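Local coordinates for cytochrome c552 (Thermochromatium tepidum, PDB 5ZE8), which carries five c-type hemes and, as a low-potential cytochrome of a purple sulfur photosynthetic bacterium, probably relays electrons, at residues D69-H72 against G73-Q77; P199-D203 against G204-P208; K245-A249 against G250-V254. One frame throughout, in Å; residues are numbered along the deposited sequence.

Contact 1. Residues D69-H72 against G73-Q77; sequences DPIH and GLFYQ. With HEC (heme c), chain C.
Asp69 N-caps the helix 70-79, whose first turns rest on a heme c. Its backbone O takes the N-H of Gly73 at 2.7 Å. With CG anti to the backbone N (chi1 173°), the carboxylate turns back over the helix start, where OD1 accepts from Ile71 N at 3.0 Å, met from above the carboxylate plane, and more weakly from His72 N. OD2 lies 2.6 Å from O1A of the heme propionate and also near a propionate oxygen of a second heme, a spacing consistent with a proton held somewhere in this group of acids. One turn on, Tyr76 N donates to His72 O, and the two side chains run side by side in the same direction. Tyr76 CB sits over one face of the imidazole, near its rim, while the ring planes are inclined at 53°. The imidazole presents its edge to the porphyrin, ND1 coming within 3.1 Å of the methine carbon CHB; the ring of His103 stacks on it. Ile71 turns CG2 to the propionate carbons CGA and CBA. Phe75 has CG beside its backbone N (chi1 -77°), which brings the ring edge to Ile71 O, 3.3 Å from CD1, and the same CD1 lies 3.5 Å from the heme methyl CMA.

Contact 2. Residues P199-D203 against G204-P208; sequences PVELD and GKTIP
Strands 200-202 and 205-207 run antiparallel, their short axes 4.6 Å apart at closest approach and inclined at 137°, and a type I' turn from Leu202 to Lys205 joins them. Val200 and Ile207 form one hydrogen-bonded pair: Ile207 N reaches Val200 O at 2.7 Å, and Val200 N returns a bond to Ile207 O. Leu202 and Lys205 form the other, with a nearly straight bond from Leu202 N to Lys205 O and a return bond from Lys205 N that meets Leu202 O from above its carbonyl plane. Between them, at the non-hydrogen-bonded pair Glu201 and Thr206, the CA of Glu201 makes a CA-H...O contact of 3.4 Å with Lys205 O.

Apolar groups gather on the face of Val200, Leu202 and Ile207. CG1 of Ile207, anti to its carbonyl carbon (chi1 -54°), reaches across to the neighbouring strand, to Leu202 CB at 3.8 Å, and its CD1 approaches Leu202 CD2. Nearer the backbone, Val200 CG2 rests 4.0 Å from Ile207 CB. Pro192 touches both Val200 and Leu202, Leu44 packs on Ile207, and a heme c meets Leu202 and Ile207. Lys205 starts on the same face, but its bent chain carries NZ away to a weak hydrogen bond with Asn47 OD1.

On the face of Glu201 and Thr206 the two side chains lie alongside each other. Glu201 folds at chi2 (-68°), laying its carboxylate across the strand pair beside Thr206 CG2.

Asp203 and Gly204 both have positive phi, as the two corner positions of a type I' turn require. The whole is a beta hairpin with a two-residue type I' turn, a small surface ribbon whose apolar side lines the edge of a heme pocket.

Contact 3. Residues K245-A249 against G250-V254; sequences KEFIA and GGSQV. With HEC (heme c), chain F.
Phe247 reaches from the last turn of the helix 243-250 over the loop that leaves it, its ring lying against Ser252 and Val254. Backbone hydrogen bonds close the helix: Gly250 N donates to Glu246 O at 3.0 Å, whereas Gly251 N, at the first residue with positive phi, makes two weak bonds, to Phe247 O and Ile248 O. Two waters bridge the helix end to Ser252. Both donate to Phe247 O; water 1 accepts from Ser252 N and water 2 donates to Ser252 O, so Phe247 O takes two water bonds besides the weak one from Gly251 N. Packing is carried by the aromatic ring. CG anti to the backbone N (chi1 -170°) swings it along the loop, where CZ meets Ser252 CB at 3.7 Å and Val254 O at 3.1 Å, and CE1 comes 3.2 Å from Ser252 O. Pro309 touches both Phe247 and Ser252. An alanine here in place of Phe247 would remove the ring, which would probably open a gap beside Ser252 CB and leave the loop less held next to the heme. The carboxylate of Glu246 points elsewhere, to Thr314 and Ala311 and into a salt bridge with Arg377. An ST turn fixes the loop's far end, Ser252 OG accepting from Val254 N at 3.1 Å (N-H...O 166°), and Val254 then sets CG1 3.6 Å from the heme methyl CMC.

Overall arrangement
The three contacts follow one another along the chain without touching, and each borders a heme pocket. Contacts 1 and 3 lie on opposite sides of the chain's centre, their own centres about 30 Å apart and nearest atoms about 17 Å apart. Contact 1 reaches two hemes through Asp69, while contact 3 meets a heme through Val254 and the ring of Phe247, and contact 2 meets one through Leu202 and Ile207. Arg319 hydrogen-bonds to hemes beside contacts 1 and 3. Contact 2 stands farther out, about 36 Å from the chain's centre; its centre is about 38 Å from that of contact 1 and about 45 Å from that of contact 3. A helix start, a hairpin and a helix end thus border hemes at three separate places in the chain.

Contact 1. Residues D69-H72 against G73-Q77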
# COMPACT_ATOMS: atom_id res chain seq x y z
N ASP A 69 -3.73 13.12 -1.61
CA ASP A 69 -2.42 12.51 -1.68
C ASP A 69 -1.71 13.22 -2.86
O ASP A 69 -2.09 13.02 -4.03
CB ASP A 69 -2.56 11.02 -2.03
CG ASP A 69 -1.24 10.38 -2.28
OD1 ASP A 69 -0.23 11.03 -2.23
OD2 ASP A 69 -1.22 9.17 -2.59
N PRO A 70 -0.70 14.03 -2.57
CA PRO A 70 -0.09 14.76 -3.68
C PRO A 70 0.69 13.90 -4.67
O PRO A 70 0.84 14.26 -5.83
CB PRO A 70 0.85 15.73 -2.94
CG PRO A 70 1.18 15.01 -1.74
CD PRO A 70 0.02 14.21 -1.32
N ILE A 71 1.14 12.69 -4.29
CA ILE A 71 1.77 11.78 -5.23
C ILE A 71 0.76 11.24 -6.20
O ILE A 71 0.85 11.37 -7.40
CB ILE A 71 2.51 10.64 -4.47
CG1 ILE A 71 3.72 11.21 -3.69
CG2 ILE A 71 2.97 9.60 -5.43
CD1 ILE A 71 4.46 10.14 -2.84
N HIS A 72 -0.29 10.61 -5.66
CA HIS A 72 -1.36 10.17 -6.53
C HIS A 72 -1.94 11.34 -7.32
O HIS A 72 -2.28 11.19 -8.50
CB HIS A 72 -2.52 9.51 -5.72
CG HIS A 72 -3.75 9.23 -6.53
ND1 HIS A 72 -3.76 8.33 -7.58
CD2 HIS A 72 -5.02 9.67 -6.40
CE1 HIS A 72 -5.00 8.27 -8.06
NE2 HIS A 72 -5.76 9.09 -7.40
N GLY A 73 -2.05 12.48 -6.71
CA GLY A 73 -2.64 13.64 -7.43
C GLY A 73 -1.88 14.09 -8.61
O GLY A 73 -2.48 14.53 -9.63
N LEU A 74 -0.56 14.03 -8.53
CA LEU A 74 0.33 14.46 -9.63
C LEU A 74 0.04 13.49 -10.82
O LEU A 74 -0.13 13.89 -11.99
CB LEU A 74 1.80 14.38 -9.18
CG LEU A 74 2.87 15.01 -10.10
CD1 LEU A 74 4.22 14.93 -9.39
CD2 LEU A 74 3.00 14.48 -11.51
N PHE A 75 0.05 12.18 -10.55
CA PHE A 75 -0.16 11.19 -11.60
C PHE A 75 -1.61 11.30 -12.15
O PHE A 75 -1.84 11.22 -13.36
CB PHE A 75 0.11 9.79 -11.12
CG PHE A 75 1.55 9.43 -11.01
CD1 PHE A 75 2.33 9.84 -9.97
CD2 PHE A 75 2.14 8.75 -12.09
CE1 PHE A 75 3.63 9.45 -9.87
CE2 PHE A 75 3.45 8.38 -11.99
CZ PHE A 75 4.17 8.71 -10.89
N TYR A 76 -2.60 11.49 -11.26
CA TYR A 76 -4.00 11.65 -11.67
C TYR A 76 -4.18 12.87 -12.60
O TYR A 76 -4.85 12.72 -13.68
CB TYR A 76 -4.94 11.69 -10.49
CG TYR A 76 -6.42 11.71 -10.82
CD1 TYR A 76 -7.09 12.90 -11.16
CD2 TYR A 76 -7.09 10.57 -10.98
CE1 TYR A 76 -8.43 12.93 -11.49
CE2 TYR A 76 -8.44 10.57 -11.28
CZ TYR A 76 -9.11 11.74 -11.48
OH TYR A 76 -10.42 11.70 -11.83
N GLN A 77 -3.53 13.95 -12.26
CA GLN A 77 -3.61 15.16 -13.12
C GLN A 77 -3.01 14.87 -14.48
O GLN A 77 -3.62 15.33 -15.52
CB GLN A 77 -2.88 16.31 -12.44
CG GLN A 77 -3.01 17.70 -13.12
CD GLN A 77 -4.42 18.28 -13.21
OE1 GLN A 77 -5.09 18.52 -12.19
NE2 GLN A 77 -4.86 18.56 -14.42
FE HEC C . -3.31 3.72 -7.65
CHA HEC C . -1.01 3.87 -5.09
CHB HEC C . -1.84 6.43 -9.08
CHC HEC C . -5.31 3.42 -10.32
CHD HEC C . -4.78 1.01 -6.25
NA HEC C . -1.78 4.90 -7.26
C1A HEC C . -0.94 4.81 -6.11
C2A HEC C . 0.17 5.72 -6.23
C3A HEC C . -0.03 6.42 -7.34
C4A HEC C . -1.21 5.90 -7.97
CMA HEC C . 0.84 7.49 -7.93
CAA HEC C . 1.22 5.97 -5.21
CBA HEC C . 0.62 6.92 -4.14
CGA HEC C . 1.48 7.28 -2.97
O1A HEC C . 1.12 8.14 -2.07
O2A HEC C . 2.62 6.75 -2.79
NB HEC C . -3.56 4.83 -9.35
C1B HEC C . -2.93 5.92 -9.71
C2B HEC C . -3.53 6.44 -10.90
C3B HEC C . -4.48 5.59 -11.36
C4B HEC C . -4.48 4.51 -10.33
CMB HEC C . -3.07 7.69 -11.56
CAB HEC C . -5.34 5.61 -12.55
CBB HEC C . -4.71 5.93 -13.78
NC HEC C . -4.74 2.46 -8.19
C1C HEC C . -5.47 2.41 -9.41
C2C HEC C . -6.37 1.32 -9.45
C3C HEC C . -6.26 0.66 -8.25
C4C HEC C . -5.25 1.40 -7.49
CMC HEC C . -7.31 1.02 -10.56
CAC HEC C . -6.99 -0.54 -7.77
CBC HEC C . -6.91 -1.67 -8.63
ND HEC C . -3.02 2.72 -6.01
C1D HEC C . -3.72 1.65 -5.54
C2D HEC C . -3.19 1.15 -4.30
C3D HEC C . -2.11 1.88 -4.01
C4D HEC C . -2.00 2.88 -5.09
CMD HEC C . -3.71 -0.04 -3.57
CAD HEC C . -1.21 1.76 -2.78
CBD HEC C . -0.07 0.91 -3.23
CGD HEC C . 1.01 0.72 -2.16
O1D HEC C . 0.86 1.03 -1.01
O2D HEC C . 2.16 0.27 -2.51

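Contact 2. Residues P199-D203 against G204-P208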
# COMPACT_ATOMS: atom_id res chain seq x y z
N PRO A 199 -33.73 3.84 13.71
CA PRO A 199 -33.00 5.03 14.16
C PRO A 199 -32.88 5.04 15.65
O PRO A 199 -33.65 4.33 16.39
CB PRO A 199 -33.83 6.21 13.67
CG PRO A 199 -34.88 5.65 12.81
CD PRO A 199 -35.05 4.21 13.13
N VAL A 200 -31.88 5.79 16.12
CA VAL A 200 -31.68 5.94 17.53
C VAL A 200 -31.38 7.38 17.83
O VAL A 200 -31.02 8.14 16.98
CB VAL A 200 -30.62 4.97 18.12
CG1 VAL A 200 -31.07 3.52 17.91
CG2 VAL A 200 -29.22 5.18 17.53
N GLU A 201 -31.61 7.79 19.07
CA GLU A 201 -31.18 9.12 19.52
C GLU A 201 -29.87 9.05 20.19
O GLU A 201 -29.64 8.17 21.05
CB GLU A 201 -32.18 9.68 20.55
CG GLU A 201 -33.55 9.85 19.97
CD GLU A 201 -33.54 10.93 18.92
OE1 GLU A 201 -33.93 10.66 17.74
OE2 GLU A 201 -33.08 12.06 19.29
N LEU A 202 -28.97 9.96 19.84
CA LEU A 202 -27.71 10.02 20.55
C LEU A 202 -27.49 11.50 20.94
O LEU A 202 -27.51 12.36 20.03
CB LEU A 202 -26.56 9.60 19.63
CG LEU A 202 -25.14 9.78 20.14
CD1 LEU A 202 -24.83 8.68 21.11
CD2 LEU A 202 -24.21 9.69 18.93
N ASP A 203 -27.34 11.80 22.23
CA ASP A 203 -27.01 13.24 22.58
C ASP A 203 -28.02 14.26 21.98
O ASP A 203 -27.64 15.32 21.41
CB ASP A 203 -25.57 13.57 22.07
CG ASP A 203 -24.45 13.26 23.08
OD1 ASP A 203 -24.09 12.07 23.26
OD2 ASP A 203 -23.89 14.24 23.68
N GLY A 204 -29.30 13.91 22.03
CA GLY A 204 -30.33 14.70 21.40
C GLY A 204 -30.49 14.70 19.88
O GLY A 204 -31.38 15.37 19.35
N LYS A 205 -29.62 14.02 19.13
CA LYS A 205 -29.59 14.08 17.67
C LYS A 205 -30.11 12.73 17.15
O LYS A 205 -29.81 11.69 17.74
CB LYS A 205 -28.13 14.29 17.27
CG LYS A 205 -27.88 14.71 15.85
CD LYS A 205 -26.46 15.26 15.65
CE LYS A 205 -25.33 14.22 15.76
NZ LYS A 205 -24.70 13.89 14.44
N THR A 206 -30.95 12.71 16.12
CA THR A 206 -31.44 11.45 15.61
C THR A 206 -30.33 10.90 14.69
O THR A 206 -29.78 11.65 13.86
CB THR A 206 -32.83 11.53 14.90
OG1 THR A 206 -32.69 11.82 13.51
CG2 THR A 206 -33.69 12.59 15.55
N ILE A 207 -29.98 9.65 14.96
CA ILE A 207 -29.07 8.85 14.10
C ILE A 207 -29.97 7.97 13.23
O ILE A 207 -30.75 7.20 13.73
CB ILE A 207 -28.12 7.97 14.92
CG1 ILE A 207 -27.34 8.83 15.96
CG2 ILE A 207 -27.15 7.15 14.02
CD1 ILE A 207 -26.44 9.93 15.40
N PRO A 208 -29.81 8.07 11.90
CA PRO A 208 -30.69 7.19 11.11
C PRO A 208 -30.36 5.69 11.33
O PRO A 208 -29.22 5.34 11.78
CB PRO A 208 -30.38 7.63 9.72
CG PRO A 208 -28.92 8.03 9.74
CD PRO A 208 -28.78 8.70 11.09

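Contact 3. Residues K245-A249 against G250-V254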
# COMPACT_ATOMS: atom_id res chain seq x y z
N LYS A 245 -0.55 -11.81 -6.83
CA LYS A 245 0.23 -12.87 -7.44
C LYS A 245 1.37 -13.14 -6.54
O LYS A 245 1.80 -14.30 -6.42
CB LYS A 245 0.71 -12.41 -8.84
CG LYS A 245 1.49 -13.43 -9.71
CD LYS A 245 1.73 -12.94 -11.17
CE LYS A 245 0.60 -12.05 -11.70
NZ LYS A 245 0.73 -11.74 -13.13
N GLU A 246 1.95 -12.12 -5.90
CA GLU A 246 3.06 -12.42 -4.99
C GLU A 246 2.61 -13.29 -3.82
O GLU A 246 3.23 -14.31 -3.49
CB GLU A 246 3.69 -11.14 -4.43
CG GLU A 246 4.30 -10.22 -5.49
CD GLU A 246 4.37 -8.76 -5.10
OE1 GLU A 246 4.17 -8.47 -3.90
OE2 GLU A 246 4.65 -7.89 -6.00
N PHE A 247 1.48 -12.90 -3.26
CA PHE A 247 0.88 -13.60 -2.12
C PHE A 247 0.56 -15.07 -2.46
O PHE A 247 0.89 -15.97 -1.70
CB PHE A 247 -0.36 -12.84 -1.58
CG PHE A 247 -0.83 -13.40 -0.28
CD1 PHE A 247 -1.60 -14.55 -0.31
CD2 PHE A 247 -0.39 -12.91 0.90
CE1 PHE A 247 -1.97 -15.16 0.88
CE2 PHE A 247 -0.78 -13.51 2.11
CZ PHE A 247 -1.56 -14.62 2.08
N ILE A 248 0.02 -15.33 -3.65
CA ILE A 248 -0.11 -16.72 -4.14
C ILE A 248 1.19 -17.46 -4.24
O ILE A 248 1.34 -18.58 -3.68
CB ILE A 248 -0.85 -16.76 -5.48
CG1 ILE A 248 -2.33 -16.39 -5.20
CG2 ILE A 248 -0.69 -18.12 -6.15
CD1 ILE A 248 -3.19 -16.20 -6.44
N ALA A 249 2.17 -16.86 -4.92
CA ALA A 249 3.40 -17.55 -5.14
C ALA A 249 4.05 -17.96 -3.86
O ALA A 249 4.65 -19.05 -3.81
CB ALA A 249 4.37 -16.68 -5.98
N GLY A 250 3.95 -17.11 -2.81
CA GLY A 250 4.69 -17.29 -1.60
C GLY A 250 4.08 -18.35 -0.71
O GLY A 250 4.66 -18.73 0.24
N GLY A 251 2.81 -18.63 -0.97
CA GLY A 251 2.14 -19.76 -0.31
C GLY A 251 1.58 -19.50 1.06
O GLY A 251 1.07 -20.44 1.67
N SER A 252 1.63 -18.26 1.55
CA SER A 252 1.05 -17.96 2.88
C SER A 252 -0.46 -18.15 2.95
O SER A 252 -1.14 -18.02 1.95
CB SER A 252 1.35 -16.53 3.34
OG SER A 252 0.87 -16.23 4.66
N GLN A 253 -0.95 -18.56 4.09
CA GLN A 253 -2.38 -18.72 4.36
C GLN A 253 -2.83 -17.62 5.37
O GLN A 253 -3.95 -17.72 5.84
CB GLN A 253 -2.57 -20.10 4.89
CG GLN A 253 -2.17 -21.05 3.78
CD GLN A 253 -2.70 -22.38 3.89
OE1 GLN A 253 -3.88 -22.56 3.70
NE2 GLN A 253 -1.82 -23.36 4.22
N VAL A 254 -2.01 -16.59 5.66
CA VAL A 254 -2.37 -15.54 6.64
C VAL A 254 -3.20 -14.47 5.89
O VAL A 254 -2.76 -13.96 4.87
CB VAL A 254 -1.14 -14.89 7.20
CG1 VAL A 254 -1.45 -13.80 8.20
CG2 VAL A 254 -0.29 -16.02 7.84
FE HEC F . 1.20 -6.31 3.75
CHA HEC F . 3.14 -3.59 3.54
CHB HEC F . -0.93 -5.05 1.38
CHC HEC F . -0.64 -9.20 3.82
CHD HEC F . 3.01 -7.37 6.46
NA HEC F . 1.10 -4.66 2.64
C1A HEC F . 2.07 -3.64 2.67
C2A HEC F . 1.71 -2.61 1.73
C3A HEC F . 0.55 -3.04 1.16
C4A HEC F . 0.17 -4.30 1.71
CMA HEC F . -0.27 -2.36 0.06
CAA HEC F . 2.54 -1.34 1.40
CBA HEC F . 3.62 -1.63 0.37
CGA HEC F . 4.47 -0.45 -0.02
O1A HEC F . 4.05 0.38 -0.87
O2A HEC F . 5.60 -0.32 0.54
NB HEC F . -0.46 -7.02 2.81
C1B HEC F . -1.20 -6.29 1.92
C2B HEC F . -2.31 -7.05 1.48
C3B HEC F . -2.28 -8.29 2.13
C4B HEC F . -1.06 -8.21 2.97
CMB HEC F . -3.35 -6.66 0.42
CAB HEC F . -3.08 -9.51 1.98
CBB HEC F . -3.15 -10.02 0.68
NC HEC F . 1.19 -7.97 4.91
C1C HEC F . 0.37 -9.04 4.73
C2C HEC F . 0.58 -9.92 5.84
C3C HEC F . 1.58 -9.43 6.63
C4C HEC F . 2.00 -8.19 6.00
CMC HEC F . -0.23 -11.18 6.11
CAC HEC F . 2.23 -9.95 7.90
CBC HEC F . 2.75 -11.26 7.87
ND HEC F . 2.76 -5.65 4.71
C1D HEC F . 3.34 -6.15 5.87
C2D HEC F . 4.40 -5.25 6.38
C3D HEC F . 4.49 -4.19 5.56
C4D HEC F . 3.43 -4.49 4.55
CMD HEC F . 5.23 -5.53 7.57
CAD HEC F . 5.37 -2.98 5.63
CBD HEC F . 6.25 -2.85 4.41
CGD HEC F . 5.91 -1.72 3.45
O1D HEC F . 5.17 -0.80 3.78
O2D HEC F . 6.44 -1.81 2.35
O HOH W 1 2.69 -15.72 0.36
O HOH W 2 -0.72 -18.04 -0.78